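Local structure of extracellular subtilisin-like serine proteinase (Vibrio sp. PA-44, 1SH7) at residues Y34-G39 and V92-L97; A125-G130 and V149-A154. The protein probably cleaves proteins as a calcium-binding serine endopeptidase of the subtilisin-like S8 family, this chain being its catalytic domain from a cold-adapted bacterium. All blocks are in the same frame, centred on the assembly; numbering follows the deposited sequence.

Contact 1: residues Y34-G39 and V92-L97; sequences YVIDTG and VGVRVL
Val35 bonds through its N to Val92 O and through its O to Val94 N, where strands 34-37 and 92-95 run parallel in the central sheet of the subtilase fold. The first of these is almost straight, at 2.9 Å from Val35 N to Val92 O, and Asp37 N closes on Val94 O at 3.1 Å. At the end of strand 34-37, Asp37 O is gripped twice: Val96 N at 2.8 Å approaches nearly along the C=O axis, while Leu97 N stands above the carbonyl plane, 46° out of it. This fixes the backbone of Asp37, predicted to be the charge-relay aspartate, whose side chain lies on the opposite face of the sheet from Ile36, where it packs on His70. On the Ile36 face, Ile36 CG2 lies 3.6 Å from Val96 CG2, and the Tyr34 ring flanks Val92. Arg95, extended to NE, runs past Gly39 and carries NH2 to a hydrogen bond with Asp56, a calcium ligand, and a salt bridge with Asp59. Thr38 OG1 is held by Asp66 and Gly71 N. Arg95 NE shares its hydrogen between a weak in-plane bond to Thr38 O and a water, which donates to Leu97 O and, at 2.7 Å, to Thr38 O.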
loop_
_atom_site.group_PDB
_atom_site.type_symbol
_atom_site.label_atom_id
_atom_site.label_comp_id
_atom_site.label_asym_id
_atom_site.label_seq_id
_atom_site.Cartn_x
_atom_site.Cartn_y
_atom_site.Cartn_z
ATOM N N TYR A 34 -9.189 0.180 1.971
ATOM C CA TYR A 34 -9.469 -0.947 2.844
ATOM C C TYR A 34 -8.140 -1.556 3.270
ATOM O O TYR A 34 -7.385 -2.031 2.426
ATOM C CB TYR A 34 -10.349 -1.967 2.118
ATOM C CG TYR A 34 -11.713 -1.429 1.869
ATOM C CD1 TYR A 34 -12.734 -1.580 2.823
ATOM C CD2 TYR A 34 -11.985 -0.713 0.725
ATOM C CE1 TYR A 34 -13.984 -1.033 2.614
ATOM C CE2 TYR A 34 -13.248 -0.148 0.506
ATOM C CZ TYR A 34 -14.235 -0.313 1.464
ATOM O OH TYR A 34 -15.481 0.238 1.255
ATOM N N VAL A 35 -7.851 -1.509 4.570
ATOM C CA VAL A 35 -6.564 -1.929 5.102
ATOM C C VAL A 35 -6.711 -3.298 5.712
ATOM O O VAL A 35 -7.350 -3.447 6.760
ATOM C CB VAL A 35 -6.055 -0.887 6.100
ATOM C CG1 VAL A 35 -4.739 -1.293 6.707
ATOM C CG2 VAL A 35 -5.997 0.463 5.412
ATOM N N ILE A 36 -6.192 -4.311 5.005
ATOM C CA ILE A 36 -6.363 -5.710 5.382
ATOM C C ILE A 36 -5.096 -6.068 6.140
ATOM O O ILE A 36 -4.046 -6.260 5.564
ATOM C CB ILE A 36 -6.580 -6.607 4.134
ATOM C CG1 ILE A 36 -7.836 -6.147 3.349
ATOM C CG2 ILE A 36 -6.667 -8.073 4.520
ATOM C CD1 ILE A 36 -7.988 -6.776 1.947
ATOM N N ASP A 37 -5.202 -6.127 7.451
ATOM C CA ASP A 37 -4.010 -6.117 8.280
ATOM C C ASP A 37 -4.351 -6.484 9.737
ATOM O O ASP A 37 -5.277 -7.265 9.967
ATOM C CB ASP A 37 -3.351 -4.736 8.173
ATOM C CG ASP A 37 -1.856 -4.796 8.250
ATOM O OD1 ASP A 37 -1.343 -5.206 9.318
ATOM O OD2 ASP A 37 -1.119 -4.377 7.329
ATOM N N THR A 38 -3.617 -5.905 10.703
ATOM C CA THR A 38 -3.824 -6.187 12.120
ATOM C C THR A 38 -4.910 -5.345 12.760
ATOM O O THR A 38 -5.077 -5.353 13.982
ATOM C CB THR A 38 -2.488 -5.950 12.924
ATOM O OG1 THR A 38 -2.121 -4.566 12.829
ATOM C CG2 THR A 38 -1.324 -6.696 12.341
ATOM N N GLY A 39 -5.628 -4.582 11.949
ATOM C CA GLY A 39 -6.583 -3.623 12.422
ATOM C C GLY A 39 -6.055 -2.218 12.220
ATOM O O GLY A 39 -4.937 -2.029 11.736
ATOM N N VAL A 92 -10.850 2.146 6.125
ATOM C CA VAL A 92 -11.648 1.097 6.725
ATOM C C VAL A 92 -10.742 -0.034 7.174
ATOM O O VAL A 92 -9.950 -0.561 6.359
ATOM C CB VAL A 92 -12.763 0.597 5.758
ATOM C CG1 VAL A 92 -13.546 -0.539 6.403
ATOM C CG2 VAL A 92 -13.706 1.739 5.391
ATOM N N GLY A 93 -10.849 -0.417 8.461
ATOM C CA GLY A 93 -10.058 -1.512 9.038
ATOM C C GLY A 93 -10.651 -2.877 8.750
ATOM O O GLY A 93 -11.826 -3.106 9.006
ATOM N N VAL A 94 -9.859 -3.777 8.173
ATOM C CA VAL A 94 -10.276 -5.174 7.949
ATOM C C VAL A 94 -9.269 -6.063 8.654
ATOM O O VAL A 94 -8.198 -6.377 8.137
ATOM C CB VAL A 94 -10.383 -5.513 6.446
ATOM C CG1 VAL A 94 -10.948 -6.909 6.229
ATOM C CG2 VAL A 94 -11.252 -4.481 5.734
ATOM N N ARG A 95 -9.565 -6.379 9.893
ATOM C CA ARG A 95 -8.613 -7.066 10.733
ATOM C C ARG A 95 -8.575 -8.583 10.468
ATOM O O ARG A 95 -9.526 -9.317 10.789
ATOM C CB ARG A 95 -8.893 -6.755 12.197
ATOM C CG ARG A 95 -7.941 -7.458 13.179
ATOM C CD ARG A 95 -8.133 -6.977 14.594
ATOM N NE ARG A 95 -7.102 -7.532 15.463
ATOM C CZ ARG A 95 -7.260 -8.464 16.391
ATOM N NH1 ARG A 95 -6.198 -8.862 17.070
ATOM N NH2 ARG A 95 -8.428 -8.969 16.708
ATOM N N VAL A 96 -7.465 -9.045 9.895
ATOM C CA VAL A 96 -7.277 -10.466 9.625
ATOM C C VAL A 96 -6.022 -11.061 10.271
ATOM O O VAL A 96 -5.784 -12.265 10.114
ATOM C CB VAL A 96 -7.231 -10.780 8.105
ATOM C CG1 VAL A 96 -8.562 -10.350 7.414
ATOM C CG2 VAL A 96 -6.014 -10.103 7.425
ATOM N N LEU A 97 -5.244 -10.213 10.961
ATOM C CA LEU A 97 -4.032 -10.626 11.667
ATOM C C LEU A 97 -4.132 -10.250 13.152
ATOM O O LEU A 97 -4.582 -9.124 13.513
ATOM C CB LEU A 97 -2.804 -9.958 11.046
ATOM C CG LEU A 97 -2.588 -10.077 9.534
ATOM C CD1 LEU A 97 -1.439 -9.181 9.142
ATOM C CD2 LEU A 97 -2.284 -11.522 9.122
HETATM O O HOH W 1 -4.066 -7.039 15.769
#

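Contact 2: residues A125-G130 and V149-A154; sequences ANMSLG and VSFMLA. With PMS (phenylmethanesulfonic acid), chain F.
A beta-alpha-beta crossover brings these segments together: strand 123-127 leads through helix 135-146 into strand 150-154, which lies beside it in parallel, and the C-terminal ends of both strands lead to the pocket that holds phenylmethanesulfonic acid. Four backbone bonds join them. Ala125 N binds Ser150 O and Ala125 O takes Met152 N, then Met127 N binds Met152 O and Met127 O takes Ala154 N, this last one the longest at 3.1 Å. The Phe151 ring meets two side chains of the other strand. It lies under the methyl of Ala125, with CB 3.5 Å from the ring centroid and only 7° off the normal, a CH-pi contact centred on the face. Met127 meets the same ring from the edge, SD lying 3.7 Å from Phe151 CD2 in a Met-aromatic contact. The thioether gets there because CG sits beside the backbone N (chi1 -60°) and the chain stays extended through chi2. Next along, Met127 CB and Leu153 CD2 pack side by side at 3.8 Å. Just past strand 123-127, Ser128 is the centre of an inverse gamma turn; Ala154, the last residue of its strand, has CB 4.0 Å from Ser128 CA and 3.8 Å from O2S of the ligand. A water donates to both Leu129 O and Ala154 O, bridging the two segments past the last direct backbone bond. Ser128 OG binds the backbone O of Ser220, and Ser128 O accepts from His70 NE2, both partners predicted members of the charge relay. Helices 105-118 and 135-146 cover Met127 and Phe151, helix 219-236 packs against Asn126 and Ala154, and strands 32-37 and 174-179 continue the sheet on either side.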
loop_
_atom_site.group_PDB
_atom_site.type_symbol
_atom_site.label_atom_id
_atom_site.label_comp_id
_atom_site.label_asym_id
_atom_site.label_seq_id
_atom_site.Cartn_x
_atom_site.Cartn_y
_atom_site.Cartn_z
ATOM N N ALA A 125 -7.699 -1.594 -2.041
ATOM C CA ALA A 125 -7.391 -2.472 -0.913
ATOM C C ALA A 125 -5.873 -2.584 -0.742
ATOM O O ALA A 125 -5.143 -2.627 -1.737
ATOM C CB ALA A 125 -7.952 -3.836 -1.135
ATOM N N ASN A 126 -5.432 -2.651 0.520
ATOM C CA ASN A 126 -4.038 -2.811 0.876
ATOM C C ASN A 126 -3.812 -4.093 1.663
ATOM O O ASN A 126 -4.387 -4.263 2.731
ATOM C CB ASN A 126 -3.550 -1.628 1.727
ATOM C CG ASN A 126 -2.052 -1.655 1.947
ATOM O OD1 ASN A 126 -1.561 -2.349 2.825
ATOM N ND2 ASN A 126 -1.330 -0.890 1.156
ATOM N N MET A 127 -2.980 -4.983 1.114
ATOM C CA MET A 127 -2.531 -6.189 1.793
ATOM C C MET A 127 -1.016 -6.172 2.053
ATOM O O MET A 127 -0.240 -6.633 1.249
ATOM C CB MET A 127 -2.924 -7.435 0.980
ATOM C CG MET A 127 -4.403 -7.554 0.777
ATOM S SD MET A 127 -4.838 -9.080 -0.034
ATOM C CE MET A 127 -4.703 -10.163 1.308
ATOM N N SER A 128 -0.610 -5.620 3.185
ATOM C CA SER A 128 0.772 -5.575 3.595
ATOM C C SER A 128 1.072 -6.851 4.395
ATOM O O SER A 128 1.356 -6.805 5.569
ATOM C CB SER A 128 1.025 -4.323 4.425
ATOM O OG SER A 128 1.302 -3.210 3.596
ATOM N N LEU A 129 1.019 -7.988 3.728
ATOM C CA LEU A 129 1.057 -9.280 4.403
ATOM C C LEU A 129 1.343 -10.322 3.332
ATOM O O LEU A 129 1.091 -10.087 2.150
ATOM C CB LEU A 129 -0.268 -9.528 5.182
ATOM C CG LEU A 129 -1.534 -9.803 4.352
ATOM C CD1 LEU A 129 -1.595 -11.287 3.970
ATOM C CD2 LEU A 129 -2.842 -9.398 5.047
ATOM N N GLY A 130 1.941 -11.445 3.720
ATOM C CA GLY A 130 2.149 -12.528 2.788
ATOM C C GLY A 130 2.735 -13.754 3.472
ATOM O O GLY A 130 3.314 -13.682 4.545
ATOM N N VAL A 149 -12.164 -3.866 -7.491
ATOM C CA VAL A 149 -11.323 -3.209 -6.497
ATOM C C VAL A 149 -9.844 -3.531 -6.721
ATOM O O VAL A 149 -9.469 -4.714 -6.723
ATOM C CB VAL A 149 -11.744 -3.656 -5.077
ATOM C CG1 VAL A 149 -10.756 -3.156 -4.014
ATOM C CG2 VAL A 149 -13.153 -3.156 -4.785
ATOM N N SER A 150 -9.020 -2.494 -6.919
ATOM C CA SER A 150 -7.574 -2.687 -7.091
ATOM C C SER A 150 -6.932 -3.148 -5.760
ATOM O O SER A 150 -7.325 -2.677 -4.693
ATOM C CB SER A 150 -6.906 -1.375 -7.531
ATOM O OG SER A 150 -7.273 -1.034 -8.857
ATOM N N PHE A 151 -5.955 -4.057 -5.840
ATOM C CA PHE A 151 -5.295 -4.595 -4.681
ATOM C C PHE A 151 -3.793 -4.327 -4.761
ATOM O O PHE A 151 -3.144 -4.751 -5.743
ATOM C CB PHE A 151 -5.540 -6.111 -4.553
ATOM C CG PHE A 151 -6.773 -6.474 -3.743
ATOM C CD1 PHE A 151 -8.035 -6.152 -4.211
ATOM C CD2 PHE A 151 -6.654 -7.103 -2.533
ATOM C CE1 PHE A 151 -9.161 -6.419 -3.497
ATOM C CE2 PHE A 151 -7.757 -7.413 -1.797
ATOM C CZ PHE A 151 -9.041 -7.079 -2.277
ATOM N N MET A 152 -3.274 -3.640 -3.738
ATOM C CA MET A 152 -1.842 -3.404 -3.541
ATOM C C MET A 152 -1.297 -4.470 -2.565
ATOM O O MET A 152 -1.854 -4.662 -1.509
ATOM C CB MET A 152 -1.597 -2.004 -2.995
ATOM C CG MET A 152 -2.400 -0.876 -3.683
ATOM S SD MET A 152 -1.953 -0.630 -5.370
ATOM C CE MET A 152 -3.325 -1.355 -6.210
ATOM N N LEU A 153 -0.221 -5.159 -2.946
ATOM C CA LEU A 153 0.285 -6.354 -2.253
ATOM C C LEU A 153 1.773 -6.208 -1.929
ATOM O O LEU A 153 2.533 -5.817 -2.795
ATOM C CB LEU A 153 0.107 -7.589 -3.163
ATOM C CG LEU A 153 -1.281 -7.734 -3.793
ATOM C CD1 LEU A 153 -1.275 -8.859 -4.841
ATOM C CD2 LEU A 153 -2.340 -7.957 -2.752
ATOM N N ALA A 154 2.200 -6.522 -0.692
ATOM C CA ALA A 154 3.603 -6.461 -0.348
ATOM C C ALA A 154 4.370 -7.604 -0.998
ATOM O O ALA A 154 3.915 -8.751 -0.999
ATOM C CB ALA A 154 3.779 -6.489 1.124
HETATM C C PMS F . 4.784 -7.472 6.971
HETATM S S PMS F . 5.174 -6.883 5.271
HETATM C C1 PMS F . 5.944 -8.282 7.518
HETATM C C2 PMS F . 6.799 -7.728 8.476
HETATM C C3 PMS F . 7.869 -8.475 8.971
HETATM C C4 PMS F . 8.085 -9.775 8.515
HETATM C C5 PMS F . 7.230 -10.329 7.561
HETATM C C6 PMS F . 6.161 -9.583 7.069
HETATM O O2S PMS F . 5.056 -8.358 4.236
HETATM O O1S PMS F . 6.710 -6.302 5.352
HETATM O O HOH W 2 2.135 -10.692 -0.396
#

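Both segments of contact 1 precede those of contact 2 in the sequence, and both contacts belong to the same seven-stranded parallel sheet, their centres 11 Å apart. Strands 32-37 and 123-127 are neighbours in it, so the order 90-95, 32-37, 123-127, 150-154 runs through both contacts without a break. Probable hydrogen bonds from Asn126 N to Tyr34 O and from Ile36 N to Asn126 O, at 2.8 and 2.9 Å, join them directly. Helix 105-118 packs on side chains of both. At the C-terminal end of the sheet, Asp37 of contact 1 comes close to Ser128 of contact 2, which sets the predicted charge-relay aspartate near the pocket that binds phenylmethanesulfonic acid.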